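Local coordinates for periplasmic solute binding protein (PDB 4CL2) that binds manganese or zinc ions in the periplasm and probably delivers them to a membrane transporter for uptake into the cell, at residues I14-A22 / Y117-L125; F184-I192 / M202-M210. All blocks are in the same frame, centred on the assembly; numbering follows the deposited sequence. Where two conformers were deposited one is given.

Overall arrangement
Both contacts pack one helix against a neighbouring element, but they lie on opposite sides of the chain's centre, about 33 Å apart between their centres, and share no helix or strand. Contact 1 joins two helices, 14-22 and 117-125, in a buried core of branched aliphatic side chains, with the four-stranded parallel sheet beside it. Contact 2 sets the strand 185-188 and the turn after it against helix 202-210; it is partly buried, and methionines, a histidine, a glutamine and a bridging water replace the isoleucines. Each has an end near the metal site: Tyr-117 is close to His-106, and Trp-190 is closer still to Glu-172.

Contact 1: I14-A22 / Y117-L125; sequences IGDITQNIA and YIENIRKAL
Tyr-117 opens the contact by setting its ring beside Ile-14 and Ile-17: Ile-14 CG1 comes in at the ring edge, 4.4 Å from Tyr-117 CE2, while Ile-17 CD1 approaches Tyr-117 CD2 obliquely. The aromatic ring suits this place because its carbons meet the isoleucines while its OH hydrogen-bonds to Asn-60. The next residue, Ile-118, crosses Ile-17 at about a right angle, CG1 of Ile-118 against CG2 of Ile-17, and its CG2 meets Ile-21 CD1; Ile-21 CD1 also comes within 3.6 Å of Ile-118 O. Ile-121 is a knob in the hole formed by Ile-14, Ile-17, Thr-18 and Ile-21. Its two branches divide the work: Ile-121 CD1 lies 3.6 Å from Ile-17 CG2, and CG2, turned anti to the backbone N, lies 3.7 Å from Ile-21 CD1. Thr-18 fits here because its OG1 bonds back to Ile-14 O at 2.8 Å, above the carbonyl plane, which lets a hydroxyl sit against the methyls of Ile-121. Arg-122 meets Ile-21 CG2 with its CA and CB, and its guanidinium leads away to grip Glu-119 side-on through NE and NH2. Leu-125 finishes the row, its CD1 3.7 Å from Ile-21 CG2; Ala-22 CB, a bare methyl, also lies against Leu-125 CD1. Ile-21 is the reciprocal knob, seated among Ile-118, Ile-121, Arg-122 and Leu-125. The segment axes cross at -59°, 9.9 Å apart, a knobs-into-holes pairing of helices 12-22 and 111-128 beside the parallel sheet of an alpha/beta lobe, as in cluster 9 solute-binding proteins.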
ATOM      1  N   ILE A  14       5.389  -3.022  -4.609  1.00 14.86           N
ATOM      2  CA  ILE A  14       5.427  -3.042  -6.080  1.00 12.63           C
ATOM      3  C   ILE A  14       6.346  -4.106  -6.648  1.00 11.69           C
ATOM      4  O   ILE A  14       6.009  -4.805  -7.609  1.00 12.97           O
ATOM      5  CB  ILE A  14       5.750  -1.626  -6.625  1.00 14.29           C
ATOM      6  CG1 ILE A  14       4.633  -0.645  -6.221  1.00 16.17           C
ATOM      7  CG2 ILE A  14       5.973  -1.623  -8.128  1.00 15.89           C
ATOM      8  CD1 ILE A  14       4.914   0.803  -6.627  1.00 16.23           C
ATOM      9  N   GLY A  15       7.486  -4.334  -5.992  1.00 12.65           N
ATOM     10  CA  GLY A  15       8.354  -5.410  -6.386  1.00 14.45           C
ATOM     11  C   GLY A  15       7.695  -6.756  -6.374  1.00 13.68           C
ATOM     12  O   GLY A  15       7.871  -7.575  -7.315  1.00 13.79           O
ATOM     13  N   ASP A  16       6.914  -7.032  -5.330  1.00 13.88           N
ATOM     14  CA  ASP A  16       6.257  -8.325  -5.213  1.00 15.80           C
ATOM     15  C   ASP A  16       5.139  -8.498  -6.258  1.00 13.82           C
ATOM     16  O   ASP A  16       4.973  -9.584  -6.872  1.00 14.38           O
ATOM     17  CB  ASP A  16       5.693  -8.514  -3.796  1.00 14.26           C
ATOM     18  CG  ASP A  16       5.027  -9.846  -3.645  1.00 15.76           C
ATOM     19  OD1 ASP A  16       5.717 -10.882  -3.570  1.00 15.30           O
ATOM     20  OD2 ASP A  16       3.783  -9.872  -3.654  1.00 14.72           O
ATOM     21  N   ILE A  17       4.394  -7.422  -6.517  1.00 13.43           N
ATOM     22  CA  ILE A  17       3.354  -7.463  -7.573  1.00 14.01           C
ATOM     23  C   ILE A  17       4.005  -7.766  -8.895  1.00 14.92           C
ATOM     24  O   ILE A  17       3.588  -8.643  -9.662  1.00 14.65           O
ATOM     25  CB  ILE A  17       2.596  -6.132  -7.637  1.00 14.40           C
ATOM     26  CG1 ILE A  17       1.717  -5.977  -6.408  1.00 14.19           C
ATOM     27  CG2 ILE A  17       1.686  -6.117  -8.891  1.00 14.19           C
ATOM     28  CD1 ILE A  17       1.257  -4.562  -6.204  1.00 13.59           C
ATOM     29  N   THR A  18       5.095  -7.054  -9.156  1.00 14.71           N
ATOM     30  CA  THR A  18       5.791  -7.246 -10.448  1.00 13.58           C
ATOM     31  C   THR A  18       6.344  -8.673 -10.623  1.00 14.01           C
ATOM     32  O   THR A  18       6.214  -9.287 -11.693  1.00 16.14           O
ATOM     33  CB  THR A  18       6.925  -6.235 -10.549  1.00 14.03           C
ATOM     34  OG1 THR A  18       6.388  -4.915 -10.373  1.00 14.38           O
ATOM     35  CG2 THR A  18       7.559  -6.286 -11.929  1.00 16.49           C
ATOM     36  N   GLN A  19       6.903  -9.233  -9.567  1.00 14.20           N
ATOM     37  CA  GLN A  19       7.378 -10.609  -9.607  1.00 14.84           C
ATOM     38  C   GLN A  19       6.281 -11.568  -9.939  1.00 16.55           C
ATOM     39  O   GLN A  19       6.514 -12.536 -10.645  1.00 15.68           O
ATOM     40  CB  GLN A  19       8.026 -10.986  -8.275  1.00 16.64           C
ATOM     41  CG  GLN A  19       8.582 -12.396  -8.188  1.00 22.95           C
ATOM     42  CD  GLN A  19       9.712 -12.674  -9.184  1.00 29.59           C
ATOM     43  OE1 GLN A  19      10.452 -11.789  -9.598  1.00 30.33           O
ATOM     44  NE2 GLN A  19       9.815 -13.919  -9.594  1.00 30.83           N
ATOM     45  N   ASN A  20       5.068 -11.320  -9.467  1.00 14.33           N
ATOM     46  CA  ASN A  20       3.991 -12.242  -9.796  1.00 15.76           C
ATOM     47  C   ASN A  20       3.515 -12.147 -11.233  1.00 17.21           C
ATOM     48  O   ASN A  20       2.977 -13.110 -11.798  1.00 17.45           O
ATOM     49  CB  ASN A  20       2.825 -12.008  -8.863  1.00 15.88           C
ATOM     50  CG  ASN A  20       3.023 -12.716  -7.562  1.00 16.22           C
ATOM     51  OD1 ASN A  20       2.824 -13.941  -7.448  1.00 18.96           O
ATOM     52  ND2 ASN A  20       3.492 -11.990  -6.579  1.00 16.44           N
ATOM     53  N   ILE A  21       3.706 -10.988 -11.856  1.00 14.93           N
ATOM     54  CA  ILE A  21       3.327 -10.828 -13.251  1.00 14.73           C
ATOM     55  C   ILE A  21       4.448 -11.321 -14.173  1.00 16.96           C
ATOM     56  O   ILE A  21       4.180 -11.907 -15.206  1.00 16.40           O
ATOM     57  CB  ILE A  21       2.901  -9.377 -13.537  1.00 15.28           C
ATOM     58  CG1 ILE A  21       1.693  -8.944 -12.634  1.00 14.84           C
ATOM     59  CG2 ILE A  21       2.581  -9.144 -15.000  1.00 16.34           C
ATOM     60  CD1 ILE A  21       1.655  -7.462 -12.424  1.00 15.44           C
ATOM     61  N   ALA A  22       5.706 -11.064 -13.812  1.00 16.23           N
ATOM     62  CA  ALA A  22       6.797 -11.377 -14.705  1.00 16.01           C
ATOM     63  C   ALA A  22       7.331 -12.786 -14.536  1.00 19.23           C
ATOM     64  O   ALA A  22       7.837 -13.361 -15.480  1.00 20.18           O
ATOM     65  CB  ALA A  22       7.898 -10.399 -14.481  1.00 15.20           C
ATOM     66  N   TYR A 117      -3.103  -1.644 -10.218  1.00 13.27           N
ATOM     67  CA  TYR A 117      -1.644  -1.845 -10.078  1.00 12.13           C
ATOM     68  C   TYR A 117      -1.189  -2.958 -11.030  1.00 13.86           C
ATOM     69  O   TYR A 117      -0.242  -2.796 -11.815  1.00 13.69           O
ATOM     70  CB  TYR A 117      -1.208  -2.200  -8.659  1.00 13.29           C
ATOM     71  CG  TYR A 117      -1.047  -1.031  -7.695  1.00 13.48           C
ATOM     72  CD1 TYR A 117      -2.126  -0.282  -7.247  1.00 15.16           C
ATOM     73  CD2 TYR A 117       0.215  -0.671  -7.211  1.00 14.66           C
ATOM     74  CE1 TYR A 117      -1.980   0.767  -6.328  1.00 12.69           C
ATOM     75  CE2 TYR A 117       0.350   0.381  -6.324  1.00 13.93           C
ATOM     76  CZ  TYR A 117      -0.698   1.114  -5.893  1.00 12.37           C
ATOM     77  OH  TYR A 117      -0.586   2.166  -4.992  1.00 13.57           O
ATOM     78  N   ILE A 118      -1.881  -4.058 -10.978  1.00 12.90           N
ATOM     79  CA  ILE A 118      -1.512  -5.238 -11.809  1.00 14.43           C
ATOM     80  C   ILE A 118      -1.595  -4.885 -13.283  1.00 14.16           C
ATOM     81  O   ILE A 118      -0.672  -5.204 -14.040  1.00 14.38           O
ATOM     82  CB  ILE A 118      -2.417  -6.431 -11.432  1.00 13.79           C
ATOM     83  CG1 ILE A 118      -2.046  -6.926 -10.024  1.00 14.41           C
ATOM     84  CG2 ILE A 118      -2.294  -7.550 -12.472  1.00 15.42           C
ATOM     85  CD1 ILE A 118      -3.086  -7.821  -9.410  1.00 14.46           C
ATOM     86  N   GLU A 119      -2.705  -4.248 -13.714  1.00 15.60           N
ATOM     87  CA  GLU A 119      -2.927  -3.899 -15.115  1.00 17.78           C
ATOM     88  C   GLU A 119      -1.850  -2.945 -15.601  1.00 15.77           C
ATOM     89  O   GLU A 119      -1.317  -3.103 -16.714  1.00 14.94           O
ATOM     90  CB  GLU A 119      -4.336  -3.341 -15.330  1.00 19.81           C
ATOM     91  CG  GLU A 119      -4.505  -2.731 -16.701  1.00 18.98           C
ATOM     92  CD  GLU A 119      -4.291  -3.687 -17.856  1.00 20.72           C
ATOM     93  OE1 GLU A 119      -4.238  -4.938 -17.640  1.00 19.07           O
ATOM     94  OE2 GLU A 119      -4.115  -3.186 -18.990  1.00 20.53           O
ATOM     95  N   ASN A 120      -1.539  -1.909 -14.799  1.00 15.99           N
ATOM     96  CA  ASN A 120      -0.545  -0.946 -15.266  1.00 14.48           C
ATOM     97  C   ASN A 120       0.817  -1.609 -15.357  1.00 12.99           C
ATOM     98  O   ASN A 120       1.631  -1.248 -16.246  1.00 14.96           O
ATOM     99  CB  ASN A 120      -0.481   0.248 -14.287  1.00 14.86           C
ATOM    100  CG  ASN A 120      -1.648   1.181 -14.495  1.00 18.56           C
ATOM    101  OD1 ASN A 120      -2.187   1.238 -15.592  1.00 19.72           O
ATOM    102  ND2 ASN A 120      -2.073   1.873 -13.469  1.00 16.65           N
ATOM    103  N   ILE A 121       1.117  -2.541 -14.468  1.00 12.38           N
ATOM    104  CA  ILE A 121       2.427  -3.201 -14.495  1.00 12.92           C
ATOM    105  C   ILE A 121       2.476  -4.181 -15.694  1.00 13.57           C
ATOM    106  O   ILE A 121       3.489  -4.266 -16.409  1.00 13.20           O
ATOM    107  CB  ILE A 121       2.773  -3.862 -13.144  1.00 11.92           C
ATOM    108  CG1 ILE A 121       3.030  -2.765 -12.109  1.00 13.22           C
ATOM    109  CG2 ILE A 121       4.039  -4.744 -13.244  1.00 15.11           C
ATOM    110  CD1 ILE A 121       3.047  -3.252 -10.684  1.00 15.31           C
ATOM    111  N   ARG A 122       1.403  -4.931 -15.885  1.00 14.80           N
ATOM    112  CA  ARG A 122       1.285  -5.800 -17.076  1.00 14.28           C
ATOM    113  C   ARG A 122       1.539  -5.002 -18.368  1.00 15.09           C
ATOM    114  O   ARG A 122       2.335  -5.400 -19.242  1.00 16.61           O
ATOM    115  CB  ARG A 122      -0.075  -6.483 -17.142  1.00 14.57           C
ATOM    116  CG  ARG A 122      -0.216  -7.378 -18.363  1.00 16.18           C
ATOM    117  CD  ARG A 122      -1.652  -7.518 -18.812  1.00 15.84           C
ATOM    118  NE  ARG A 122      -2.207  -6.218 -19.280  1.00 17.75           N
ATOM    119  CZ  ARG A 122      -1.877  -5.614 -20.409  1.00 17.62           C
ATOM    120  NH1 ARG A 122      -1.035  -6.146 -21.261  1.00 20.61           N
ATOM    121  NH2 ARG A 122      -2.399  -4.439 -20.712  1.00 20.33           N
ATOM    122  N   LYS A 123       0.875  -3.845 -18.479  1.00 13.85           N
ATOM    123  CA  LYS A 123       1.015  -3.006 -19.654  1.00 15.92           C
ATOM    124  C   LYS A 123       2.437  -2.542 -19.846  1.00 15.37           C
ATOM    125  O   LYS A 123       2.964  -2.585 -20.962  1.00 17.50           O
ATOM    126  CB  LYS A 123       0.016  -1.823 -19.525  1.00 18.90           C
ATOM    127  CG  LYS A 123       0.025  -0.954 -20.762  1.00 24.32           C
ATOM    128  CD  LYS A 123      -0.981   0.209 -20.665  1.00 33.67           C
ATOM    129  CE  LYS A 123      -2.087   0.110 -19.647  1.00 44.47           C
ATOM    130  NZ  LYS A 123      -2.813   1.437 -19.627  1.00 50.97           N
ATOM    131  N   ALA A 124       3.079  -2.102 -18.757  1.00 14.60           N
ATOM    132  CA  ALA A 124       4.459  -1.634 -18.867  1.00 16.16           C
ATOM    133  C   ALA A 124       5.451  -2.747 -19.217  1.00 16.43           C
ATOM    134  O   ALA A 124       6.357  -2.555 -20.031  1.00 16.79           O
ATOM    135  CB  ALA A 124       4.845  -0.916 -17.574  1.00 14.80           C
ATOM    136  N   LEU A 125       5.298  -3.908 -18.613  1.00 14.85           N
ATOM    137  CA  LEU A 125       6.148  -5.050 -18.919  1.00 17.08           C
ATOM    138  C   LEU A 125       6.005  -5.465 -20.369  1.00 18.39           C
ATOM    139  O   LEU A 125       6.994  -5.754 -21.015  1.00 16.26           O
ATOM    140  CB  LEU A 125       5.792  -6.231 -18.026  1.00 15.23           C
ATOM    141  CG  LEU A 125       6.244  -6.132 -16.563  1.00 14.42           C
ATOM    142  CD1 LEU A 125       5.621  -7.266 -15.748  1.00 15.26           C
ATOM    143  CD2 LEU A 125       7.773  -6.152 -16.391  1.00 18.46           C
TER

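Contact 2: F184-I192 / M202-M210; sequences FKSLYLWPI and MMRHAINQM
Leu-187 CD2 meets the imidazole of His-205 obliquely, 4.0 Å from His-205 CD2; Gln-209 CG lies over one face of that ring, 3.4 Å above its plane, and a water sits in plane at its edge. The phenol of Tyr-188 has Trp-190 N at its edge, in plane, and takes the methyl of Met-202 obliquely, Tyr-188 CE1 to Met-202 CE being 3.7 Å. These groups belong to an alpha/beta layer in which helix 200-212 packs on strand 185-188, itself paired in parallel with strand 167-170; the short segments' directions differ by 135°. Leu-187 is the strand's main apolar contribution. It points at the helix and crosses Gln-209 at about a right angle, pressing CD1 to 3.4 Å from Gln-209 CB. The glutamine offers its aliphatic stem here, and its NE2 bonds to a glycerol probably from the crystallisation liquor, its OE1 weakly to His-213. At Leu-189 the chain turns a corner, and CD2 settles 3.7 Å from Ala-206 CB; the single methyl of Ala-206 suits a place where the backbones run close, the CA atoms of Leu-189 and Met-203 being nearest neighbours. Met-202 suits the corner because its chain is long and pliable: a bend at the last torsion, chi3 60°, curls SD and CE around Leu-189 O, with SD 3.8 Å from Pro-191 CD and CE also close to Trp-190 CA. Trp-190, next in the chain after Leu-189, lies near Glu-172, a manganese ligand. Tyr-188 and the helix are also joined by a water, which donates to Tyr-188 O at 2.7 Å and to Met-202 O at 2.9 Å.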
ATOM      1  N   PHE A 184     -16.738   2.539   3.669  1.00 16.53           N
ATOM      2  CA  PHE A 184     -16.568   2.808   5.104  1.00 18.55           C
ATOM      3  C   PHE A 184     -16.081   4.243   5.255  1.00 19.09           C
ATOM      4  O   PHE A 184     -15.514   4.854   4.330  1.00 21.50           O
ATOM      5  CB  PHE A 184     -15.535   1.839   5.733  1.00 19.96           C
ATOM      6  CG  PHE A 184     -16.102   0.520   6.097  1.00 18.68           C
ATOM      7  CD1 PHE A 184     -16.642  -0.291   5.081  1.00 20.94           C
ATOM      8  CD2 PHE A 184     -16.067   0.028   7.386  1.00 21.83           C
ATOM      9  CE1 PHE A 184     -17.195  -1.524   5.362  1.00 22.59           C
ATOM     10  CE2 PHE A 184     -16.648  -1.198   7.674  1.00 20.19           C
ATOM     11  CZ  PHE A 184     -17.204  -1.970   6.676  1.00 21.67           C
ATOM     12  N   LYS A 185     -16.255   4.779   6.440  1.00 21.65           N
ATOM     13  CA  LYS A 185     -15.613   6.074   6.778  1.00 25.05           C
ATOM     14  C   LYS A 185     -14.265   5.830   7.459  1.00 22.31           C
ATOM     15  O   LYS A 185     -14.097   4.771   8.024  1.00 20.54           O
ATOM     16  CB  LYS A 185     -16.530   6.824   7.730  1.00 32.96           C
ATOM     17  CG  LYS A 185     -17.859   7.234   7.084  1.00 45.12           C
ATOM     18  CD  LYS A 185     -19.021   7.032   8.069  1.00 60.02           C
ATOM     19  CE  LYS A 185     -19.590   5.606   8.019  1.00 53.19           C
ATOM     20  NZ  LYS A 185     -20.302   5.258   9.282  1.00 55.51           N
ATOM     21  N   SER A 186     -13.280   6.728   7.330  1.00 24.90           N
ATOM     22  CA  SER A 186     -11.903   6.501   7.923  0.50 23.34           C
ATOM     23  C   SER A 186     -11.691   7.710   8.897  1.00 22.96           C
ATOM     24  O   SER A 186     -12.258   8.852   8.752  1.00 23.45           O
ATOM     25  CB  SER A 186     -10.672   6.278   6.891  0.50 30.89           C
ATOM     26  OG  SER A 186      -9.643   5.178   7.183  0.50 20.66           O
ATOM     27  N   LEU A 187     -10.951   7.416   9.934  1.00 22.33           N
ATOM     28  CA  LEU A 187     -10.475   8.393  10.909  1.00 21.55           C
ATOM     29  C   LEU A 187      -9.062   7.959  11.211  1.00 19.82           C
ATOM     30  O   LEU A 187      -8.768   6.767  11.161  1.00 19.32           O
ATOM     31  CB  LEU A 187     -11.259   8.342  12.197  1.00 27.72           C
ATOM     32  CG  LEU A 187     -12.415   9.272  12.517  1.00 44.03           C
ATOM     33  CD1 LEU A 187     -12.803   8.960  13.966  1.00 42.11           C
ATOM     34  CD2 LEU A 187     -11.998  10.734  12.385  1.00 39.96           C
ATOM     35  N   TYR A 188      -8.185   8.932  11.444  1.00 20.21           N
ATOM     36  CA  TYR A 188      -6.786   8.618  11.687  1.00 19.36           C
ATOM     37  C   TYR A 188      -6.130   9.754  12.431  1.00 22.42           C
ATOM     38  O   TYR A 188      -6.703  10.848  12.563  1.00 21.01           O
ATOM     39  CB  TYR A 188      -6.016   8.236  10.424  1.00 20.22           C
ATOM     40  CG  TYR A 188      -6.207   9.184   9.283  1.00 20.26           C
ATOM     41  CD1 TYR A 188      -5.461  10.347   9.195  1.00 23.88           C
ATOM     42  CD2 TYR A 188      -7.204   8.950   8.319  1.00 22.76           C
ATOM     43  CE1 TYR A 188      -5.658  11.238   8.135  1.00 27.49           C
ATOM     44  CE2 TYR A 188      -7.417   9.844   7.282  1.00 26.34           C
ATOM     45  CZ  TYR A 188      -6.633  10.936   7.167  1.00 25.82           C
ATOM     46  OH  TYR A 188      -6.878  11.788   6.113  1.00 28.07           O
ATOM     47  N   LEU A 189      -4.910   9.491  12.906  1.00 21.71           N
ATOM     48  CA  LEU A 189      -4.176  10.456  13.765  1.00 23.62           C
ATOM     49  C   LEU A 189      -3.170  11.354  12.991  1.00 26.18           C
ATOM     50  O   LEU A 189      -2.895  12.484  13.427  1.00 25.07           O
ATOM     51  CB  LEU A 189      -3.462   9.673  14.883  1.00 23.84           C
ATOM     52  CG  LEU A 189      -4.321   8.700  15.672  1.00 23.78           C
ATOM     53  CD1 LEU A 189      -3.549   8.065  16.842  1.00 26.57           C
ATOM     54  CD2 LEU A 189      -5.533   9.392  16.228  1.00 26.17           C
ATOM     55  N   TRP A 190      -2.623  10.845  11.900  1.00 25.05           N
ATOM     56  CA  TRP A 190      -1.761  11.603  10.967  1.00 26.70           C
ATOM     57  C   TRP A 190      -1.850  11.007   9.591  1.00 26.83           C
ATOM     58  O   TRP A 190      -1.952   9.807   9.422  1.00 22.46           O
ATOM     59  CB  TRP A 190      -0.292  11.709  11.510  1.00 27.41           C
ATOM     60  CG  TRP A 190       0.332  10.345  11.807  1.00 26.62           C
ATOM     61  CD1 TRP A 190       0.880   9.506  10.908  1.00 25.71           C
ATOM     62  CD2 TRP A 190       0.372   9.652  13.070  1.00 25.14           C
ATOM     63  NE1 TRP A 190       1.323   8.362  11.544  1.00 25.20           N
ATOM     64  CE2 TRP A 190       1.008   8.422  12.858  1.00 24.62           C
ATOM     65  CE3 TRP A 190      -0.048   9.957  14.335  1.00 25.59           C
ATOM     66  CZ2 TRP A 190       1.203   7.500  13.878  1.00 24.25           C
ATOM     67  CZ3 TRP A 190       0.192   9.048  15.376  1.00 26.41           C
ATOM     68  CH2 TRP A 190       0.826   7.839  15.123  1.00 25.05           C
ATOM     69  N   PRO A 191      -1.783  11.836   8.525  1.00 29.07           N
ATOM     70  CA  PRO A 191      -2.004  11.314   7.137  1.00 30.01           C
ATOM     71  C   PRO A 191      -0.934  10.320   6.639  1.00 26.29           C
ATOM     72  O   PRO A 191      -1.247   9.260   6.059  1.00 30.90           O
ATOM     73  CB  PRO A 191      -1.932  12.604   6.269  1.00 34.69           C
ATOM     74  CG  PRO A 191      -2.098  13.736   7.226  1.00 32.75           C
ATOM     75  CD  PRO A 191      -1.604  13.308   8.571  1.00 33.53           C
ATOM     76  N   ILE A 192       0.322  10.679   6.893  1.00 30.12           N
ATOM     77  CA  ILE A 192       1.537   9.965   6.489  1.00 30.24           C
ATOM     78  C   ILE A 192       2.577   9.932   7.642  1.00 34.38           C
ATOM     79  O   ILE A 192       2.725  10.871   8.403  1.00 37.72           O
ATOM     80  CB  ILE A 192       2.158  10.607   5.211  1.00 39.01           C
ATOM     81  CG1 ILE A 192       1.070  10.797   4.139  1.00 38.38           C
ATOM     82  CG2 ILE A 192       3.266   9.724   4.632  1.00 45.44           C
ATOM     83  CD1 ILE A 192       1.533  11.497   2.865  1.00 43.27           C
ATOM     84  N   MET A 202      -5.135  16.870  15.182  1.00 35.56           N
ATOM     85  CA  MET A 202      -5.708  15.677  14.539  1.00 34.43           C
ATOM     86  C   MET A 202      -6.033  14.578  15.556  1.00 35.15           C
ATOM     87  O   MET A 202      -7.055  13.892  15.463  1.00 32.79           O
ATOM     88  CB  MET A 202      -4.780  15.145  13.499  1.00 40.63           C
ATOM     89  CG  MET A 202      -4.714  16.037  12.275  1.00 47.38           C
ATOM     90  SD  MET A 202      -3.804  15.174  10.992  1.00 54.91           S
ATOM     91  CE  MET A 202      -4.843  13.721  10.798  1.00 31.96           C
ATOM     92  N   MET A 203      -5.198  14.467  16.589  1.00 35.73           N
ATOM     93  CA  MET A 203      -5.542  13.556  17.699  1.00 34.47           C
ATOM     94  C   MET A 203      -6.806  13.969  18.406  1.00 32.13           C
ATOM     95  O   MET A 203      -7.715  13.139  18.603  1.00 29.84           O
ATOM     96  CB  MET A 203      -4.377  13.427  18.683  1.00 35.84           C
ATOM     97  CG  MET A 203      -4.592  12.382  19.769  1.00 38.87           C
ATOM     98  SD  MET A 203      -3.045  12.196  20.726  1.00 37.00           S
ATOM     99  CE  MET A 203      -2.088  11.043  19.795  1.00 37.50           C
ATOM    100  N   ARG A 204      -6.894  15.246  18.792  1.00 33.79           N
ATOM    101  CA  ARG A 204      -8.111  15.736  19.449  1.00 35.66           C
ATOM    102  C   ARG A 204      -9.389  15.428  18.613  1.00 34.83           C
ATOM    103  O   ARG A 204     -10.429  15.009  19.126  1.00 33.09           O
ATOM    104  CB  ARG A 204      -7.997  17.235  19.743  1.00 37.23           C
ATOM    105  CG  ARG A 204      -6.837  17.614  20.693  1.00 42.99           C
ATOM    106  CD  ARG A 204      -6.959  19.030  21.244  1.00 48.72           C
ATOM    107  NE  ARG A 204      -6.978  20.078  20.205  1.00 55.30           N
ATOM    108  CZ  ARG A 204      -5.911  20.714  19.713  1.00 57.56           C
ATOM    109  NH1 ARG A 204      -4.691  20.476  20.165  1.00 57.43           N
ATOM    110  NH2 ARG A 204      -6.079  21.619  18.762  1.00 68.68           N
ATOM    111  N   HIS A 205      -9.294  15.649  17.319  1.00 36.14           N
ATOM    112  CA  HIS A 205     -10.430  15.376  16.406  1.00 35.58           C
ATOM    113  C   HIS A 205     -10.843  13.916  16.390  1.00 32.53           C
ATOM    114  O   HIS A 205     -12.041  13.581  16.472  1.00 30.43           O
ATOM    115  CB  HIS A 205     -10.069  15.847  15.005  1.00 39.45           C
ATOM    116  CG  HIS A 205     -11.114  15.539  13.975  1.00 42.38           C
ATOM    117  ND1 HIS A 205     -12.293  16.248  13.877  1.00 48.30           N
ATOM    118  CD2 HIS A 205     -11.135  14.639  12.955  1.00 44.08           C
ATOM    119  CE1 HIS A 205     -13.017  15.767  12.879  1.00 47.10           C
ATOM    120  NE2 HIS A 205     -12.345  14.785  12.312  1.00 39.92           N
ATOM    121  N   ALA A 206      -9.855  13.023  16.312  1.00 30.15           N
ATOM    122  CA  ALA A 206     -10.177  11.613  16.316  1.00 28.22           C
ATOM    123  C   ALA A 206     -10.819  11.192  17.591  1.00 28.58           C
ATOM    124  O   ALA A 206     -11.755  10.376  17.598  1.00 28.37           O
ATOM    125  CB  ALA A 206      -8.933  10.768  16.060  1.00 29.20           C
ATOM    126  N   ILE A 207     -10.341  11.755  18.713  1.00 28.96           N
ATOM    127  CA  ILE A 207     -10.925  11.396  19.982  1.00 31.08           C
ATOM    128  C   ILE A 207     -12.379  11.835  19.995  1.00 31.79           C
ATOM    129  O   ILE A 207     -13.274  11.077  20.402  1.00 34.36           O
ATOM    130  CB  ILE A 207     -10.096  12.025  21.159  1.00 32.40           C
ATOM    131  CG1 ILE A 207      -8.758  11.267  21.246  1.00 33.26           C
ATOM    132  CG2 ILE A 207     -10.848  11.990  22.455  1.00 34.99           C
ATOM    133  CD1 ILE A 207      -7.732  11.952  22.108  1.00 38.40           C
ATOM    134  N   ASN A 208     -12.604  13.067  19.532  1.00 33.35           N
ATOM    135  CA  ASN A 208     -13.945  13.607  19.530  1.00 36.85           C
ATOM    136  C   ASN A 208     -14.863  12.804  18.619  1.00 34.55           C
ATOM    137  O   ASN A 208     -15.998  12.458  19.007  1.00 36.78           O
ATOM    138  CB  ASN A 208     -13.888  15.096  19.172  1.00 40.10           C
ATOM    139  CG  ASN A 208     -13.438  15.940  20.350  1.00 41.68           C
ATOM    140  OD1 ASN A 208     -13.696  15.582  21.472  1.00 43.78           O
ATOM    141  ND2 ASN A 208     -12.736  17.014  20.100  1.00 41.19           N
ATOM    142  N   GLN A 209     -14.341  12.448  17.458  1.00 36.98           N
ATOM    143  CA  GLN A 209     -15.145  11.655  16.489  1.00 37.26           C
ATOM    144  C   GLN A 209     -15.482  10.255  16.974  1.00 36.61           C
ATOM    145  O   GLN A 209     -16.607   9.786  16.816  1.00 36.27           O
ATOM    146  CB  GLN A 209     -14.483  11.636  15.156  1.00 37.63           C
ATOM    147  CG  GLN A 209     -14.496  12.963  14.426  1.00 38.38           C
ATOM    148  CD  GLN A 209     -15.901  13.309  13.954  1.00 50.14           C
ATOM    149  OE1 GLN A 209     -16.623  12.445  13.454  1.00 54.25           O
ATOM    150  NE2 GLN A 209     -16.295  14.556  14.121  1.00 49.80           N
ATOM    151  N   MET A 210     -14.534   9.604  17.640  1.00 33.46           N
ATOM    152  CA  MET A 210     -14.806   8.294  18.211  1.00 32.64           C
ATOM    153  C   MET A 210     -15.851   8.279  19.295  1.00 35.82           C
ATOM    154  O   MET A 210     -16.667   7.359  19.363  1.00 37.28           O
ATOM    155  CB  MET A 210     -13.509   7.687  18.730  1.00 35.65           C
ATOM    156  CG  MET A 210     -12.588   7.224  17.617  1.00 34.03           C
ATOM    157  SD  MET A 210     -10.947   6.605  18.132  1.00 33.93           S
ATOM    158  CE  MET A 210     -11.419   5.055  18.827  1.00 35.32           C
TER
HETATM  159  O   HOH W   1      -8.485  12.862  13.116  1.00 38.02           O